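Local coordinates for protein kinase containing Z-DNA binding domains (Danio rerio, PDB 4LB6) that binds left-handed Z-DNA through its winged helix-turn-helix Zalpha domain and, as a GCN2-type kinase, probably phosphorylates the translation initiation factor eIF2alpha, at residues Cys17-Gln29 / Val55-Leu69. Sequence-based numbering, arbitrary orientation.
With nucleotides of chain B.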
ATOM      1  N   CYS A  17      -8.202  -4.766  22.852  1.00 27.18           N
ATOM      2  CA  CYS A  17      -9.599  -4.789  23.216  1.00 27.93           C
ATOM      3  C   CYS A  17      -9.978  -3.432  23.783  1.00 34.39           C
ATOM      4  O   CYS A  17     -11.110  -2.962  23.633  1.00 34.16           O
ATOM      5  CB  CYS A  17      -9.874  -5.871  24.252  1.00 28.62           C
ATOM      6  SG  CYS A  17      -9.868  -7.532  23.472  1.00 36.32           S
ATOM      7  N   ASP A  18      -9.029  -2.809  24.449  1.00 30.91           N
ATOM      8  CA  ASP A  18      -9.322  -1.500  25.037  1.00 33.13           C
ATOM      9  C   ASP A  18      -9.495  -0.438  23.935  1.00 33.05           C
ATOM     10  O   ASP A  18     -10.331   0.451  24.026  1.00 34.52           O
ATOM     11  CB  ASP A  18      -8.199  -1.126  25.982  1.00 34.71           C
ATOM     12  CG  ASP A  18      -8.418   0.210  26.645  1.00 42.44           C
ATOM     13  OD1 ASP A  18      -9.185   0.305  27.625  1.00 39.40           O
ATOM     14  OD2 ASP A  18      -7.788   1.166  26.162  1.00 42.55           O
ATOM     15  N   TYR A  19      -8.681  -0.547  22.892  1.00 31.46           N
ATOM     16  CA  TYR A  19      -8.866   0.300  21.719  1.00 31.44           C
ATOM     17  C   TYR A  19     -10.285   0.149  21.110  1.00 31.12           C
ATOM     18  O   TYR A  19     -11.010   1.158  20.854  1.00 32.60           O
ATOM     19  CB  TYR A  19      -7.751   0.027  20.676  1.00 29.96           C
ATOM     20  CG  TYR A  19      -7.855   0.969  19.498  1.00 30.50           C
ATOM     21  CD1 TYR A  19      -8.730   0.710  18.473  1.00 29.78           C
ATOM     22  CD2 TYR A  19      -7.140   2.149  19.462  1.00 35.93           C
ATOM     23  CE1 TYR A  19      -8.879   1.592  17.427  1.00 31.19           C
ATOM     24  CE2 TYR A  19      -7.268   3.031  18.371  1.00 34.15           C
ATOM     25  CZ  TYR A  19      -8.154   2.743  17.397  1.00 32.47           C
ATOM     26  OH  TYR A  19      -8.341   3.605  16.309  1.00 37.71           O
ATOM     27  N   LEU A  20     -10.681  -1.099  20.898  1.00 30.50           N
ATOM     28  CA  LEU A  20     -12.015  -1.374  20.388  1.00 34.09           C
ATOM     29  C   LEU A  20     -13.119  -0.898  21.367  1.00 33.16           C
ATOM     30  O   LEU A  20     -14.148  -0.405  20.932  1.00 38.02           O
ATOM     31  CB  LEU A  20     -12.179  -2.843  20.063  1.00 32.83           C
ATOM     32  CG  LEU A  20     -11.291  -3.360  18.901  1.00 28.43           C
ATOM     33  CD1 LEU A  20     -11.437  -4.855  18.783  1.00 32.78           C
ATOM     34  CD2 LEU A  20     -11.561  -2.700  17.535  1.00 29.05           C
ATOM     35  N   ARG A  21     -12.912  -1.055  22.664  1.00 32.35           N
ATOM     36  CA  ARG A  21     -13.913  -0.543  23.626  1.00 34.28           C
ATOM     37  C   ARG A  21     -14.153   0.943  23.445  1.00 36.18           C
ATOM     38  O   ARG A  21     -15.300   1.407  23.470  1.00 44.25           O
ATOM     39  CB  ARG A  21     -13.515  -0.810  25.079  1.00 35.56           C
ATOM     40  CG  ARG A  21     -14.552  -0.293  26.078  1.00 39.11           C
ATOM     41  CD  ARG A  21     -14.040  -0.555  27.463  1.00 41.12           C
ATOM     42  NE  ARG A  21     -12.796   0.165  27.701  1.00 40.49           N
ATOM     43  CZ  ARG A  21     -12.719   1.449  28.016  1.00 42.81           C
ATOM     44  NH1 ARG A  21     -13.836   2.184  28.158  1.00 44.69           N
ATOM     45  NH2 ARG A  21     -11.524   2.007  28.206  1.00 45.95           N
ATOM     46  N   ARG A  22     -13.072   1.702  23.271  1.00 36.56           N
ATOM     47  CA  ARG A  22     -13.185   3.158  23.145  1.00 38.86           C
ATOM     48  C   ARG A  22     -13.584   3.618  21.752  1.00 43.05           C
ATOM     49  O   ARG A  22     -14.200   4.682  21.591  1.00 41.03           O
ATOM     50  CB  ARG A  22     -11.869   3.843  23.517  1.00 40.54           C
ATOM     51  CG  ARG A  22     -11.365   3.514  24.927  1.00 48.67           C
ATOM     52  CD  ARG A  22     -10.093   4.296  25.271  1.00 57.46           C
ATOM     53  NE  ARG A  22      -9.202   4.445  24.112  1.00 65.77           N
ATOM     54  CZ  ARG A  22      -8.192   3.621  23.828  1.00 67.97           C
ATOM     55  NH1 ARG A  22      -7.947   2.593  24.615  1.00 70.53           N
ATOM     56  NH2 ARG A  22      -7.427   3.816  22.759  1.00 65.53           N
ATOM     57  N   HIS A  23     -13.213   2.855  20.729  1.00 40.12           N
ATOM     58  CA  HIS A  23     -13.424   3.347  19.373  1.00 38.17           C
ATOM     59  C   HIS A  23     -14.522   2.677  18.588  1.00 38.51           C
ATOM     60  O   HIS A  23     -14.885   3.188  17.538  1.00 38.89           O
ATOM     61  CB  HIS A  23     -12.165   3.242  18.535  1.00 43.00           C
ATOM     62  CG  HIS A  23     -11.169   4.311  18.800  1.00 46.57           C
ATOM     63  ND1 HIS A  23     -10.268   4.248  19.834  1.00 46.10           N
ATOM     64  CD2 HIS A  23     -10.901   5.453  18.129  1.00 53.30           C
ATOM     65  CE1 HIS A  23      -9.489   5.315  19.803  1.00 52.46           C
ATOM     66  NE2 HIS A  23      -9.856   6.064  18.781  1.00 57.29           N
ATOM     67  N   GLY A  24     -15.035   1.552  19.063  1.00 45.88           N
ATOM     68  CA  GLY A  24     -15.927   0.742  18.262  1.00 46.72           C
ATOM     69  C   GLY A  24     -15.242   0.205  17.006  1.00 46.85           C
ATOM     70  O   GLY A  24     -14.013   0.017  16.970  1.00 40.72           O
ATOM     71  N   ARG A  25     -16.058  -0.026  15.977  1.00 47.50           N
ATOM     72  CA  ARG A  25     -15.633  -0.645  14.722  1.00 40.46           C
ATOM     73  C   ARG A  25     -14.339  -0.027  14.233  1.00 38.87           C
ATOM     74  O   ARG A  25     -14.273   1.183  14.045  1.00 44.30           O
ATOM     75  CB  ARG A  25     -16.744  -0.487  13.657  1.00 44.18           C
ATOM     76  CG  ARG A  25     -17.874  -1.518  13.770  1.00 55.72           C
ATOM     77  CD  ARG A  25     -19.146  -1.148  13.022  1.00 64.55           C
ATOM     78  NE  ARG A  25     -19.042  -1.367  11.581  1.00 72.23           N
ATOM     79  CZ  ARG A  25     -18.931  -2.566  11.004  1.00 74.68           C
ATOM     80  NH1 ARG A  25     -18.897  -3.684  11.738  1.00 74.67           N
ATOM     81  NH2 ARG A  25     -18.841  -2.646   9.681  1.00 76.87           N
ATOM     82  N   SER A  26     -13.312  -0.868  14.022  1.00 34.92           N
ATOM     83  CA  SER A  26     -12.000  -0.404  13.599  1.00 38.25           C
ATOM     84  C   SER A  26     -11.317  -1.416  12.692  1.00 34.77           C
ATOM     85  O   SER A  26     -11.589  -2.639  12.776  1.00 33.32           O
ATOM     86  CB  SER A  26     -11.126  -0.204  14.827  1.00 37.66           C
ATOM     87  OG  SER A  26     -11.755   0.647  15.741  1.00 36.16           O
ATOM     88  N   THR A  27     -10.434  -0.924  11.823  1.00 38.66           N
ATOM     89  CA  THR A  27      -9.583  -1.802  11.020  1.00 32.66           C
ATOM     90  C   THR A  27      -8.259  -2.027  11.758  1.00 30.92           C
ATOM     91  O   THR A  27      -7.928  -1.316  12.730  1.00 31.66           O
ATOM     92  CB  THR A  27      -9.260  -1.174   9.652  1.00 31.61           C
ATOM     93  OG1 THR A  27      -8.510   0.025   9.886  1.00 32.05           O
ATOM     94  CG2 THR A  27     -10.587  -0.835   8.897  1.00 36.17           C
ATOM     95  N   VAL A  28      -7.517  -3.040  11.332  1.00 24.92           N
ATOM     96  CA  VAL A  28      -6.211  -3.286  11.948  1.00 25.47           C
ATOM     97  C   VAL A  28      -5.301  -2.049  11.795  1.00 21.89           C
ATOM     98  O   VAL A  28      -4.443  -1.774  12.640  1.00 23.18           O
ATOM     99  CB  VAL A  28      -5.521  -4.564  11.384  1.00 18.54           C
ATOM    100  CG1 VAL A  28      -5.236  -4.473   9.821  1.00 19.95           C
ATOM    101  CG2 VAL A  28      -4.244  -4.938  12.239  1.00 17.77           C
ATOM    102  N   GLN A  29      -5.473  -1.316  10.705  1.00 24.34           N
ATOM    103  CA  GLN A  29      -4.616  -0.182  10.467  1.00 30.39           C
ATOM    104  C   GLN A  29      -4.824   0.901  11.550  1.00 38.38           C
ATOM    105  O   GLN A  29      -3.844   1.428  12.125  1.00 33.20           O
ATOM    106  CB  GLN A  29      -4.866   0.371   9.051  1.00 36.50           C
ATOM    107  CG  GLN A  29      -4.255  -0.510   7.909  1.00 28.42           C
ATOM    108  CD  GLN A  29      -5.103  -1.728   7.509  1.00 34.52           C
ATOM    109  OE1 GLN A  29      -6.239  -1.888   7.946  1.00 35.33           O
ATOM    110  NE2 GLN A  29      -4.554  -2.581   6.639  1.00 36.37           N
ATOM    111  N   VAL A  55     -13.879 -10.786  20.169  1.00 37.71           N
ATOM    112  CA  VAL A  55     -14.115  -9.770  19.155  1.00 36.98           C
ATOM    113  C   VAL A  55     -14.708 -10.465  17.929  1.00 38.02           C
ATOM    114  O   VAL A  55     -14.664 -11.697  17.804  1.00 38.66           O
ATOM    115  CB  VAL A  55     -12.793  -9.052  18.682  1.00 34.93           C
ATOM    116  CG1 VAL A  55     -12.011  -8.462  19.905  1.00 34.16           C
ATOM    117  CG2 VAL A  55     -11.931 -10.028  17.879  1.00 34.21           C
ATOM    118  N   PHE A  56     -15.229  -9.692  16.998  1.00 38.65           N
ATOM    119  CA  PHE A  56     -15.688 -10.314  15.741  1.00 39.74           C
ATOM    120  C   PHE A  56     -15.401  -9.408  14.591  1.00 41.35           C
ATOM    121  O   PHE A  56     -15.223  -8.206  14.752  1.00 40.92           O
ATOM    122  CB  PHE A  56     -17.182 -10.654  15.773  1.00 50.88           C
ATOM    123  CG  PHE A  56     -18.077  -9.447  15.876  1.00 48.77           C
ATOM    124  CD1 PHE A  56     -18.200  -8.773  17.056  1.00 46.13           C
ATOM    125  CD2 PHE A  56     -18.766  -8.978  14.766  1.00 49.81           C
ATOM    126  CE1 PHE A  56     -19.033  -7.663  17.172  1.00 50.26           C
ATOM    127  CE2 PHE A  56     -19.585  -7.869  14.858  1.00 52.81           C
ATOM    128  CZ  PHE A  56     -19.723  -7.213  16.074  1.00 54.56           C
ATOM    129  N   LYS A  57     -15.286  -9.993  13.409  1.00 44.77           N
ATOM    130  CA  LYS A  57     -15.064  -9.159  12.258  1.00 46.54           C
ATOM    131  C   LYS A  57     -16.233  -9.321  11.312  1.00 50.48           C
ATOM    132  O   LYS A  57     -16.917 -10.349  11.321  1.00 51.96           O
ATOM    133  CB  LYS A  57     -13.754  -9.505  11.559  1.00 50.24           C
ATOM    134  CG  LYS A  57     -13.838 -10.633  10.583  1.00 54.75           C
ATOM    135  CD  LYS A  57     -12.490 -10.935   9.985  1.00 53.80           C
ATOM    136  CE  LYS A  57     -12.589 -12.162   9.085  1.00 60.80           C
ATOM    137  NZ  LYS A  57     -13.147 -13.326   9.851  1.00 61.47           N
ATOM    138  N   THR A  58     -16.452  -8.278  10.522  1.00 49.55           N
ATOM    139  CA  THR A  58     -17.366  -8.297   9.402  1.00 50.09           C
ATOM    140  C   THR A  58     -16.546  -7.943   8.186  1.00 51.69           C
ATOM    141  O   THR A  58     -15.612  -7.130   8.247  1.00 48.75           O
ATOM    142  CB  THR A  58     -18.440  -7.245   9.546  1.00 49.60           C
ATOM    143  OG1 THR A  58     -17.815  -5.958   9.500  1.00 50.50           O
ATOM    144  CG2 THR A  58     -19.155  -7.407  10.885  1.00 51.26           C
ATOM    145  N   VAL A  59     -16.883  -8.596   7.085  1.00 56.47           N
ATOM    146  CA  VAL A  59     -16.115  -8.473   5.862  1.00 57.44           C
ATOM    147  C   VAL A  59     -17.070  -8.293   4.687  1.00 51.93           C
ATOM    148  O   VAL A  59     -18.193  -8.812   4.659  1.00 58.27           O
ATOM    149  CB  VAL A  59     -15.237  -9.710   5.617  1.00 55.39           C
ATOM    150  CG1 VAL A  59     -14.289  -9.930   6.757  1.00 53.06           C
ATOM    151  CG2 VAL A  59     -16.125 -10.942   5.426  1.00 64.46           C
ATOM    152  N   GLU A  60     -16.608  -7.543   3.707  1.00 52.36           N
ATOM    153  CA  GLU A  60     -17.369  -7.284   2.508  1.00 60.51           C
ATOM    154  C   GLU A  60     -16.367  -7.273   1.361  1.00 60.53           C
ATOM    155  O   GLU A  60     -15.402  -6.505   1.390  1.00 53.64           O
ATOM    156  CB  GLU A  60     -18.079  -5.947   2.691  1.00 63.06           C
ATOM    157  CG  GLU A  60     -18.617  -5.293   1.463  1.00 68.15           C
ATOM    158  CD  GLU A  60     -19.336  -4.017   1.838  1.00 73.98           C
ATOM    159  OE1 GLU A  60     -19.287  -3.676   3.056  1.00 71.88           O
ATOM    160  OE2 GLU A  60     -19.947  -3.377   0.940  1.00 78.15           O
ATOM    161  N   ASP A  61     -16.551  -8.171   0.395  1.00 63.30           N
ATOM    162  CA  ASP A  61     -15.639  -8.279  -0.737  1.00 66.02           C
ATOM    163  C   ASP A  61     -14.152  -8.338  -0.327  1.00 70.69           C
ATOM    164  O   ASP A  61     -13.771  -9.115   0.568  1.00 66.48           O
ATOM    165  CB  ASP A  61     -15.914  -7.130  -1.693  1.00 69.95           C
ATOM    166  CG  ASP A  61     -17.387  -7.077  -2.122  1.00 79.76           C
ATOM    167  OD1 ASP A  61     -17.781  -7.855  -3.019  1.00 85.32           O
ATOM    168  OD2 ASP A  61     -18.152  -6.262  -1.559  1.00 82.05           O
ATOM    169  N   ASN A  62     -13.310  -7.515  -0.962  1.00 75.37           N
ATOM    170  CA  ASN A  62     -11.881  -7.453  -0.588  1.00 68.28           C
ATOM    171  C   ASN A  62     -11.546  -6.333   0.402  1.00 67.19           C
ATOM    172  O   ASN A  62     -10.361  -5.977   0.582  1.00 60.40           O
ATOM    173  CB  ASN A  62     -10.968  -7.371  -1.827  1.00 65.66           C
ATOM    174  CG  ASN A  62     -10.687  -8.743  -2.436  1.00 67.43           C
ATOM    175  OD1 ASN A  62     -10.942  -9.774  -1.805  1.00 69.65           O
ATOM    176  ND2 ASN A  62     -10.140  -8.759  -3.654  1.00 69.34           N
ATOM    177  N   LYS A  63     -12.579  -5.793   1.055  1.00 65.20           N
ATOM    178  CA  LYS A  63     -12.390  -4.659   1.957  1.00 56.65           C
ATOM    179  C   LYS A  63     -11.632  -5.024   3.197  1.00 51.80           C
ATOM    180  O   LYS A  63     -11.491  -6.198   3.547  1.00 50.84           O
ATOM    181  CB  LYS A  63     -13.728  -4.048   2.352  1.00 59.46           C
ATOM    182  CG  LYS A  63     -14.428  -3.324   1.245  1.00 62.16           C
ATOM    183  CD  LYS A  63     -15.640  -2.582   1.807  1.00 66.20           C
ATOM    184  CE  LYS A  63     -15.189  -1.744   3.012  1.00 65.34           C
ATOM    185  NZ  LYS A  63     -16.269  -1.030   3.748  1.00 72.30           N
ATOM    186  N   ARG A  64     -11.118  -4.009   3.876  1.00 49.02           N
ATOM    187  CA  ARG A  64     -10.521  -4.247   5.165  1.00 45.85           C
ATOM    188  C   ARG A  64     -11.554  -4.823   6.075  1.00 43.27           C
ATOM    189  O   ARG A  64     -12.610  -4.239   6.220  1.00 43.23           O
ATOM    190  CB  ARG A  64     -10.046  -2.932   5.766  1.00 49.15           C
ATOM    191  CG  ARG A  64      -9.268  -2.104   4.797  1.00 45.17           C
ATOM    192  CD  ARG A  64      -8.389  -1.142   5.561  1.00 32.43           C
ATOM    193  NE  ARG A  64      -7.131  -1.094   4.840  1.00 28.46           N
ATOM    194  CZ  ARG A  64      -6.290  -0.082   4.895  1.00 27.07           C
ATOM    195  NH1 ARG A  64      -6.598   0.977   5.618  1.00 26.59           N
ATOM    196  NH2 ARG A  64      -5.156  -0.166   4.211  1.00 26.42           N
ATOM    197  N   PRO A  65     -11.238  -5.949   6.721  1.00 40.27           N
ATOM    198  CA  PRO A  65     -12.156  -6.428   7.746  1.00 37.75           C
ATOM    199  C   PRO A  65     -12.282  -5.335   8.792  1.00 39.89           C
ATOM    200  O   PRO A  65     -11.357  -4.518   8.951  1.00 38.72           O
ATOM    201  CB  PRO A  65     -11.445  -7.651   8.328  1.00 31.79           C
ATOM    202  CG  PRO A  65     -10.511  -8.126   7.178  1.00 39.29           C
ATOM    203  CD  PRO A  65     -10.079  -6.839   6.530  1.00 35.44           C
ATOM    204  N   VAL A  66     -13.445  -5.283   9.419  1.00 34.97           N
ATOM    205  CA  VAL A  66     -13.686  -4.327  10.476  1.00 34.43           C
ATOM    206  C   VAL A  66     -13.994  -5.076  11.735  1.00 33.93           C
ATOM    207  O   VAL A  66     -14.850  -5.968  11.762  1.00 44.02           O
ATOM    208  CB  VAL A  66     -14.854  -3.376  10.093  1.00 43.52           C
ATOM    209  CG1 VAL A  66     -15.310  -2.626  11.284  1.00 45.48           C
ATOM    210  CG2 VAL A  66     -14.397  -2.396   8.965  1.00 38.16           C
ATOM    211  N   TRP A  67     -13.320  -4.687  12.814  1.00 34.82           N
ATOM    212  CA  TRP A  67     -13.338  -5.459  14.040  1.00 33.22           C
ATOM    213  C   TRP A  67     -14.144  -4.727  15.107  1.00 36.73           C
ATOM    214  O   TRP A  67     -14.144  -3.514  15.119  1.00 35.81           O
ATOM    215  CB  TRP A  67     -11.902  -5.663  14.523  1.00 27.12           C
ATOM    216  CG  TRP A  67     -11.113  -6.497  13.547  1.00 26.03           C
ATOM    217  CD1 TRP A  67     -10.364  -6.057  12.506  1.00 29.12           C
ATOM    218  CD2 TRP A  67     -11.032  -7.914  13.536  1.00 33.91           C
ATOM    219  NE1 TRP A  67      -9.777  -7.148  11.829  1.00 29.21           N
ATOM    220  CE2 TRP A  67     -10.213  -8.297  12.434  1.00 31.46           C
ATOM    221  CE3 TRP A  67     -11.593  -8.907  14.342  1.00 32.48           C
ATOM    222  CZ2 TRP A  67      -9.915  -9.641  12.148  1.00 28.34           C
ATOM    223  CZ3 TRP A  67     -11.315 -10.221  14.050  1.00 33.56           C
ATOM    224  CH2 TRP A  67     -10.489 -10.575  12.965  1.00 29.11           C
ATOM    225  N   ASN A  68     -14.803  -5.471  15.985  1.00 33.22           N
ATOM    226  CA  ASN A  68     -15.403  -4.867  17.169  1.00 35.72           C
ATOM    227  C   ASN A  68     -15.491  -5.875  18.306  1.00 38.80           C
ATOM    228  O   ASN A  68     -15.287  -7.066  18.121  1.00 33.82           O
ATOM    229  CB  ASN A  68     -16.789  -4.323  16.821  1.00 39.82           C
ATOM    230  CG  ASN A  68     -17.227  -3.207  17.759  1.00 42.25           C
ATOM    231  OD1 ASN A  68     -16.540  -2.899  18.737  1.00 37.44           O
ATOM    232  ND2 ASN A  68     -18.386  -2.616  17.480  1.00 44.21           N
ATOM    233  N   LEU A  69     -15.795  -5.399  19.507  1.00 37.06           N
ATOM    234  CA  LEU A  69     -16.040  -6.286  20.623  1.00 36.70           C
ATOM    235  C   LEU A  69     -17.348  -7.057  20.458  1.00 40.96           C
ATOM    236  O   LEU A  69     -18.345  -6.528  20.010  1.00 45.35           O
ATOM    237  CB  LEU A  69     -16.116  -5.464  21.940  1.00 36.41           C
ATOM    238  CG  LEU A  69     -14.810  -4.772  22.338  1.00 35.37           C
ATOM    239  CD1 LEU A  69     -14.958  -4.090  23.665  1.00 36.27           C
ATOM    240  CD2 LEU A  69     -13.652  -5.776  22.413  1.00 33.99           C
TER
ATOM    241  P    DG B   3      -6.318  -4.005   2.726  1.00 26.95           P
ATOM    242  OP1  DG B   3      -7.287  -3.126   1.978  1.00 28.98           O
ATOM    243  OP2  DG B   3      -5.671  -3.640   3.991  1.00 37.37           O
ATOM    244  O5'  DG B   3      -7.290  -5.272   2.955  1.00 25.66           O
ATOM    245  C5'  DG B   3      -6.737  -6.455   3.601  1.00 22.70           C
ATOM    246  C4'  DG B   3      -7.667  -7.627   3.434  1.00 23.26           C
ATOM    247  O4'  DG B   3      -8.001  -7.900   2.005  1.00 22.98           O
ATOM    248  C3'  DG B   3      -7.094  -8.906   4.097  1.00 21.20           C
ATOM    249  O3'  DG B   3      -7.604  -8.970   5.484  1.00 22.77           O
ATOM    250  C2'  DG B   3      -7.816 -10.000   3.260  1.00 21.56           C
ATOM    251  C1'  DG B   3      -8.116  -9.333   1.870  1.00 19.91           C
ATOM    252  N9   DG B   3      -7.238  -9.657   0.721  1.00 21.32           N
ATOM    253  C8   DG B   3      -7.639 -10.005  -0.542  1.00 22.78           C
ATOM    254  N7   DG B   3      -6.657 -10.203  -1.373  1.00 25.16           N
ATOM    255  C5   DG B   3      -5.503  -9.898  -0.634  1.00 21.69           C
ATOM    256  C6   DG B   3      -4.172  -9.920  -1.053  1.00 22.00           C
ATOM    257  O6   DG B   3      -3.770 -10.169  -2.176  1.00 20.77           O
ATOM    258  N1   DG B   3      -3.271  -9.568  -0.044  1.00 16.66           N
ATOM    259  C2   DG B   3      -3.722  -9.189   1.193  1.00 15.91           C
ATOM    260  N2   DG B   3      -2.735  -8.820   1.996  1.00 16.22           N
ATOM    261  N3   DG B   3      -5.015  -9.147   1.616  1.00 20.01           N
ATOM    262  C4   DG B   3      -5.829  -9.578   0.656  1.00 18.51           C
ATOM    263  P    DC B   2      -7.151  -5.648  -3.455  1.00 37.87           P
ATOM    264  OP1  DC B   2      -6.683  -6.847  -4.256  1.00 34.30           O
ATOM    265  OP2  DC B   2      -8.570  -5.232  -3.123  1.00 34.86           O
ATOM    266  O5'  DC B   2      -6.228  -5.456  -2.121  1.00 25.34           O
ATOM    267  C5'  DC B   2      -6.648  -6.321  -1.038  1.00 22.57           C
ATOM    268  C4'  DC B   2      -5.592  -6.187   0.044  1.00 20.69           C
ATOM    269  O4'  DC B   2      -4.349  -6.772  -0.447  1.00 17.83           O
ATOM    270  C3'  DC B   2      -5.300  -4.706   0.385  1.00 22.08           C
ATOM    271  O3'  DC B   2      -5.141  -4.602   1.815  1.00 23.07           O
ATOM    272  C2'  DC B   2      -3.930  -4.498  -0.266  1.00 19.42           C
ATOM    273  C1'  DC B   2      -3.263  -5.884  -0.196  1.00 18.09           C
ATOM    274  N1   DC B   2      -2.201  -6.105  -1.223  1.00 20.26           N
ATOM    275  C2   DC B   2      -0.883  -5.947  -0.781  1.00 17.29           C
ATOM    276  O2   DC B   2      -0.681  -5.556   0.391  1.00 18.13           O
ATOM    277  N3   DC B   2       0.120  -6.109  -1.648  1.00 19.61           N
ATOM    278  C4   DC B   2      -0.190  -6.501  -2.880  1.00 16.40           C
ATOM    279  N4   DC B   2       0.794  -6.642  -3.768  1.00 18.35           N
ATOM    280  C5   DC B   2      -1.531  -6.645  -3.373  1.00 16.79           C
ATOM    281  C6   DC B   2      -2.524  -6.489  -2.485  1.00 18.78           C
TER
HETATM  282  O   HOH W   1     -17.673  -4.624   7.208  1.00 56.40           O
HETATM  283  O   HOH W   2      -8.648  -5.014   9.239  1.00 29.78           O
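Ser26 and Trp67 pair through their backbones and thereby close the wing of this Zalpha domain onto its helical body, a compact example of how a winged helix-turn-helix adds one residue between its first two helices to a beta hairpin. Ser26 N donates to Trp67 O at 3.0 Å, and Trp67 N returns a nearly straight bond to Ser26 O (2.7 Å, 167°), making a single antiparallel hydrogen-bonded bridge. A CA-H...O contact from Arg25 to Trp67 O supplements it, while Ser26 OG turns back to Gly24 O at 2.6 Å.

Gln29 and Arg64 meet at a DNA phosphate. The amide of Gln29 lies flat over one face of the Arg64 guanidinium, the two planes only 8° apart, with CD of Gln29 3.3 Å from CZ of Arg64. From this stack Arg64 NE donates to OP2 of DG3 of chain B at 3.1 Å, with the phosphate at the edge of its guanidinium, and Gln29 NE2 adds a weak bond to the same oxygen. A water accepts from Val28 N and donates to Pro65 O, joining the start of helix 28-35 to the wing. Farther from the DNA, Arg25 NH1 makes a weak bond to Thr58 OG1 (3.4 Å).

Packing does the rest. Arg25, bent at chi3, brings its guanidinium back across Val66, whose CG1 sits over the centre of one face. Thr27 CG2 abuts Arg64 CB. Farther along, Leu20 reaches Val55 CG1 with CD1 at 3.8 Å and rests CB on Leu69, whose CD1 meets Arg21 CA.

The helical segment 17-23 crosses strand 66-69 at 90°, and helix 28-35 starts beside the wing; helix 39-51 lies against the wing, its Tyr47 meeting Trp67 edge-to-face and its Leu46 touching the Trp67 side chain.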